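Local coordinates for particle-associated lyase (Acinetobacter bacteriophage AP22, PDB 4Y9V), which is a phage tailspike lyase that probably degrades the capsular polysaccharide of Acinetobacter baumannii, at residues V227-I231 and A250-L254; I280-N284 and I304-G308. All coordinates share one frame; numbering follows the deposited sequence. Where two conformers were deposited one is given.

Interaction 1: residues V227-I231 and A250-L254; sequences VPLVI and AGLRL
Val230 pairs with Arg253 where strand 229-231 runs parallel to strand 252-254, with the two axes 4.9 Å apart and their directions within 8° of each other. The backbone of Arg253 serves both hydrogen bonds between the strands: its N donates to Leu229 O at 3.0 Å, and its O receives the N-H of Ile231, also at 3.0 Å. The CA of Val230 adds a C-H...O contact to Arg253 O. Before the strands proper, the chain turns a corner at Gly251, and Pro228 packs its CD over the bend, 3.3 Å from Gly251 O.

One face of this pair bears Val230 and Arg253, side by side. With CG1 anti to the backbone N (chi1 -176°), Val230 lays that methyl along the aliphatic part of the arginine, 4.1 Å from Arg253 CD. The arginine chain runs straight through its first two torsions and then bends at chi3 (-65°), which swings the guanidinium back across Val227 at about a right angle. Val227 CG2 rests over one face of this flat group, displaced toward its rim and 3.7 Å from Arg253 NH2. Leu229 and Leu252 occupy the other face and point the same way, CD2 of the former meeting CD1 of the latter at 3.8 Å; Ile231 CB meets Leu254 CD1 there too. Phe242 of strand 237-245 packs against both Leu229 and Leu252, and Arg253 NE donates to Gln281 OE1 on the neighbouring strand 278-283.

Two coils of the pectin lyase-like beta-helix are thus joined by parallel strands with aliphatic side chains on one side and a charged group on the other. Gly251 O is buried without a polar partner, whereas the arginine, steadied by valine methyls and by Gln281, carries its charge to the side where the N-acetylfucosamine of the bound glycan lies.

Interaction 2: residues I280-N284 and I304-G308; sequences IQISN and IGGDG. With 49S (2-acetamido-2-deoxy-beta-D-mannopyranuronic acid), chain B; 49T (2-acetamido-2-deoxy-alpha-D-fucopyranose), chain C.
The carboxamide of Asn284 accepts the backbone N-H of Asp307 in its own plane, on a lone pair of OD1, with Asp307 N 3.0 Å from Asn284 OD1. That oxygen also sits close to Gly306 CA, while Asn284 ND2 donates to Val313 O outside the contact. The Gln281 amide, whose OE1 is held by Arg253, turns NE2 to the bound N-acetylmannosaminuronic acid: NE2 donates to 49S O3 at 3.1 Å and, weakly, to the acetamido oxygen O7. The Asp307 carboxylate engages Arg255 through OD2 in a salt bridge, and a water that donates to its OD1 also bonds to Ser283 OG.

Behind these groups, the strands pair in parallel for a short distance. Gly305 N reaches Ile282 O at 2.9 Å in a nearly straight bond (173°), and Asn284 N approaches Gly305 O at 2.9 Å, tilted from the carbonyl plane. Ile282 and Ile304 point to one face and touch at 4.2 Å between CD1 of the first and CG1 of the second, both packing on Tyr288. Beyond Gly305 the chain leaves the strand through Gly306, whose backbone angles call for glycine and whose lack of a side chain leaves room for Asn284 OD1 and Ser283 beside its CA, 3.5 Å from Ser283 OG.

An extended Gln281 side chain, with CG anti to the backbone N (chi1 -170°), carries the amide to the sugar. Gly306 completes the grip by donating its N to 49S O7 at 2.9 Å and receiving the O3 hydroxyl on its O, while Asp307 CB lies 3.2 Å from 49T O5 of the N-acetylfucosamine.

The O3 hydroxyl is therefore held as both donor and acceptor, and O7 mainly by Gly306 N. Asn284, by fixing Asp307 N from the second shell, probably helps to keep the glycine-rich turn shaped for the acetamido group.

In the fold
Interactions 1 and 2 are successive steps along the same parallel face of the beta-helix, their centres about 10 Å apart, and strands 250-255 and 278-283 bring them together. Leu252 O faces Gln281 N at 2.8 Å and Leu254 O faces Ser283 N at 2.8 Å, both probable hydrogen bonds. The side chains continue the connection: the Arg253-Gln281 bond orients the amide with its nitrogen toward the N-acetylmannosaminuronic acid, and Arg253 CD packs 3.5 Å from Ser283 OG. Arg253 thus backs Gln281, while its own side chain comes within about 4 Å (nearest atoms) of the N-acetylfucosamine. Gln281 and residues 305-308 line the glycan pocket together with Tyr168, Tyr278 and His337.

Interaction 1: residues V227-I231 and A250-L254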
loop_
_atom_site.group_PDB
_atom_site.type_symbol
_atom_site.label_atom_id
_atom_site.label_comp_id
_atom_site.label_asym_id
_atom_site.label_seq_id
_atom_site.Cartn_x
_atom_site.Cartn_y
_atom_site.Cartn_z
ATOM N N VAL A 227 29.305 -1.504 18.003
ATOM C CA VAL A 227 27.873 -1.765 17.894
ATOM C C VAL A 227 27.592 -3.071 18.623
ATOM O O VAL A 227 28.301 -4.062 18.392
ATOM C CB VAL A 227 27.475 -1.810 16.409
ATOM C CG1 VAL A 227 25.996 -2.152 16.263
ATOM C CG2 VAL A 227 27.796 -0.466 15.740
ATOM N N PRO A 228 26.600 -3.136 19.517
ATOM C CA PRO A 228 26.409 -4.362 20.282
ATOM C C PRO A 228 26.301 -5.633 19.476
ATOM O O PRO A 228 26.851 -6.657 19.849
ATOM C CB PRO A 228 25.134 -3.997 21.087
ATOM C CG PRO A 228 25.202 -2.522 21.281
ATOM C CD PRO A 228 25.815 -2.012 20.044
ATOM N N LEU A 229 25.554 -5.576 18.350
ATOM C CA LEU A 229 25.570 -6.680 17.398
ATOM C C LEU A 229 25.676 -6.103 15.974
ATOM O O LEU A 229 24.875 -5.251 15.576
ATOM C CB LEU A 229 24.332 -7.535 17.466
ATOM C CG LEU A 229 24.228 -8.658 16.403
ATOM C CD1 LEU A 229 25.346 -9.673 16.527
ATOM C CD2 LEU A 229 22.863 -9.303 16.470
ATOM N N VAL A 230 26.636 -6.639 15.221
ATOM C CA VAL A 230 26.702 -6.480 13.772
ATOM C C VAL A 230 26.537 -7.882 13.163
ATOM O O VAL A 230 27.203 -8.822 13.591
ATOM C CB VAL A 230 28.013 -5.860 13.293
ATOM C CG1 VAL A 230 27.949 -5.635 11.757
ATOM C CG2 VAL A 230 28.317 -4.567 14.037
ATOM N N ILE A 231 25.670 -7.981 12.140
ATOM C CA ILE A 231 25.584 -9.149 11.264
ATOM C C ILE A 231 26.026 -8.673 9.885
ATOM O O ILE A 231 25.465 -7.710 9.374
ATOM C CB ILE A 231 24.176 -9.737 11.226
ATOM C CG1 ILE A 231 23.701 -10.173 12.594
ATOM C CG2 ILE A 231 24.086 -10.846 10.195
ATOM C CD1 ILE A 231 22.250 -10.581 12.670
ATOM N N ALA A 250 25.678 2.905 17.323
ATOM C CA ALA A 250 24.454 2.294 16.812
ATOM C C ALA A 250 24.131 1.079 17.682
ATOM O O ALA A 250 25.023 0.483 18.271
ATOM C CB ALA A 250 24.586 1.900 15.358
ATOM N N GLY A 251 22.857 0.697 17.676
ATOM C CA GLY A 251 22.426 -0.448 18.470
ATOM C C GLY A 251 22.563 -1.784 17.763
ATOM O O GLY A 251 23.092 -2.773 18.336
ATOM N N LEU A 252 22.114 -1.837 16.515
ATOM C CA LEU A 252 22.136 -3.021 15.680
ATOM C C LEU A 252 22.570 -2.594 14.300
ATOM O O LEU A 252 22.020 -1.606 13.777
ATOM C CB LEU A 252 20.738 -3.631 15.614
ATOM C CG LEU A 252 20.560 -4.846 14.688
ATOM C CD1 LEU A 252 21.366 -6.035 15.158
ATOM C CD2 LEU A 252 19.071 -5.226 14.583
ATOM N N ARG A 253 23.498 -3.327 13.682
ATOM C CA ARG A 253 23.867 -3.055 12.294
ATOM C C ARG A 253 23.743 -4.335 11.492
ATOM O O ARG A 253 24.267 -5.389 11.883
ATOM C CB ARG A 253 25.297 -2.510 12.190
ATOM C CG ARG A 253 25.759 -2.285 10.766
ATOM C CD ARG A 253 27.171 -1.754 10.664
ATOM N NE ARG A 253 27.276 -0.429 11.251
ATOM C CZ ARG A 253 28.253 0.028 12.028
ATOM N NH1 ARG A 253 29.273 -0.744 12.352
ATOM N NH2 ARG A 253 28.178 1.268 12.512
ATOM N N LEU A 254 23.043 -4.234 10.354
ATOM C CA LEU A 254 22.999 -5.282 9.326
ATOM C C LEU A 254 23.850 -4.725 8.174
ATOM O O LEU A 254 23.487 -3.671 7.647
ATOM C CB LEU A 254 21.610 -5.585 8.808
ATOM C CG LEU A 254 20.558 -6.151 9.756
ATOM C CD1 LEU A 254 21.146 -7.181 10.703
ATOM C CD2 LEU A 254 19.899 -5.082 10.599
#

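Interaction 2: residues I280-N284 and I304-G308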
loop_
_atom_site.group_PDB
_atom_site.type_symbol
_atom_site.label_atom_id
_atom_site.label_comp_id
_atom_site.label_asym_id
_atom_site.label_seq_id
_atom_site.Cartn_x
_atom_site.Cartn_y
_atom_site.Cartn_z
ATOM N N ILE A 280 18.889 1.232 14.471
ATOM C CA ILE A 280 19.332 0.242 13.518
ATOM C C ILE A 280 20.040 0.970 12.380
ATOM O O ILE A 280 19.509 1.943 11.857
ATOM C CB ILE A 280 18.145 -0.568 12.921
ATOM C CG1 ILE A 280 17.377 -1.271 14.021
ATOM C CG2 ILE A 280 18.663 -1.570 11.879
ATOM C CD1 ILE A 280 16.106 -1.939 13.581
ATOM N N GLN A 281 21.223 0.475 12.003
ATOM C CA GLN A 281 21.864 0.903 10.771
ATOM C C GLN A 281 21.792 -0.235 9.765
ATOM O O GLN A 281 22.304 -1.332 10.022
ATOM C CB GLN A 281 23.313 1.353 10.973
ATOM C CG GLN A 281 23.869 2.015 9.698
ATOM C CD GLN A 281 25.287 2.526 9.844
ATOM O OE1 GLN A 281 26.009 2.084 10.725
ATOM N NE2 GLN A 281 25.682 3.445 8.961
ATOM N N ILE A 282 21.167 0.047 8.636
ATOM C CA ILE A 282 21.181 -0.865 7.474
ATOM C C ILE A 282 22.308 -0.330 6.605
ATOM O O ILE A 282 22.194 0.749 6.045
ATOM C CB ILE A 282 19.790 -0.862 6.808
ATOM C CG1 ILE A 282 18.722 -1.378 7.757
ATOM C CG2 ILE A 282 19.860 -1.688 5.527
ATOM C CD1 ILE A 282 17.299 -1.153 7.281
ATOM N N SER A 283 23.432 -1.060 6.605
ATOM C CA SER A 283 24.672 -0.659 5.957
ATOM C C SER A 283 24.885 -1.473 4.697
ATOM O O SER A 283 25.178 -2.670 4.783
ATOM C CB SER A 283 25.849 -0.845 6.891
ATOM O OG SER A 283 25.790 0.066 7.963
ATOM N N ASN A 284 24.744 -0.855 3.525
ATOM C CA ASN A 284 25.162 -1.516 2.283
ATOM C C ASN A 284 24.451 -2.857 2.068
ATOM O O ASN A 284 25.090 -3.873 1.804
ATOM C CB ASN A 284 26.680 -1.684 2.259
ATOM C CG ASN A 284 27.381 -0.402 2.633
ATOM O OD1 ASN A 284 27.956 -0.285 3.729
ATOM N ND2 ASN A 284 27.284 0.592 1.766
ATOM N N ILE A 304 19.668 4.270 6.920
ATOM C CA ILE A 304 19.915 3.431 5.752
ATOM C C ILE A 304 21.089 4.085 5.027
ATOM O O ILE A 304 20.992 5.247 4.600
ATOM C CB ILE A 304 18.679 3.221 4.876
ATOM C CG1 ILE A 304 17.486 2.801 5.743
ATOM C CG2 ILE A 304 18.994 2.205 3.806
ATOM C CD1 ILE A 304 16.193 2.606 4.946
ATOM N N GLY A 305 22.203 3.386 4.939
ATOM C CA GLY A 305 23.401 3.986 4.382
ATOM C C GLY A 305 24.534 2.964 4.383
ATOM O O GLY A 305 24.488 2.004 3.641
ATOM N N GLY A 306 25.539 3.195 5.233
ATOM C CA GLY A 306 26.649 2.277 5.389
ATOM C C GLY A 306 28.003 2.963 5.354
ATOM O O GLY A 306 28.120 4.101 5.821
ATOM N N ASP A 307 28.982 2.223 4.902
ATOM C CA ASP A 307 30.381 2.673 4.993
ATOM C C ASP A 307 31.077 2.435 3.659
ATOM O O ASP A 307 30.457 2.420 2.613
ATOM C CB ASP A 307 31.053 2.179 6.267
ATOM C CG ASP A 307 31.314 0.692 6.290
ATOM O OD1 ASP A 307 30.340 -0.066 6.461
ATOM O OD2 ASP A 307 32.468 0.261 6.107
ATOM N N GLY A 308 32.413 2.294 3.695
ATOM C CA GLY A 308 33.229 2.399 2.516
ATOM C C GLY A 308 34.261 1.314 2.320
ATOM O O GLY A 308 35.178 1.509 1.518
HETATM C C8 49S B . 26.342 6.452 4.579
HETATM C C7 49S B . 26.297 6.384 6.091
HETATM O O7 49S B . 25.435 5.695 6.678
HETATM N N2 49S B . 27.226 7.098 6.746
HETATM C C2 49S B . 27.285 7.198 8.190
HETATM C C3 49S B . 28.436 6.383 8.786
HETATM O O3 49S B . 28.312 5.001 8.448
HETATM C C1 49S B . 27.462 8.650 8.589
HETATM O O1 49S B . 26.475 9.476 8.041
HETATM O O5 49S B . 28.699 9.135 8.066
HETATM C C5 49S B . 29.814 8.481 8.698
HETATM C C6 49S B . 31.088 9.125 8.191
HETATM O O6A 49S B . 31.191 9.367 6.963
HETATM O O6B 49S B . 31.979 9.357 9.046
HETATM C C4 49S B . 29.786 6.981 8.400
HETATM O O4 49S B . 30.866 6.485 9.199
HETATM C C1 49T C . 31.369 5.193 8.919
HETATM C C2 49T C . 32.538 4.971 9.883
HETATM N N2 49T C . 32.154 5.377 11.244
HETATM C C7 49T C . 31.943 4.483 12.196
HETATM O O7 49T C . 31.950 3.277 12.039
HETATM C C8 49T C . 31.647 5.084 13.574
HETATM O O5 49T C . 31.754 5.030 7.600
HETATM C C5 49T C . 32.848 5.849 7.163
HETATM C C6 49T C . 33.037 5.624 5.676
HETATM C C4 49T C . 34.077 5.518 8.006
HETATM O O4 49T C . 34.419 4.152 7.791
HETATM C C3 49T C . 33.750 5.767 9.453
HETATM O O3 49T C . 34.868 5.330 10.273
HETATM O O HOH W 1 28.318 0.948 8.142
HETATM O O HOH W 2 28.416 3.394 0.853
HETATM O O HOH W 3 28.121 3.451 2.208
#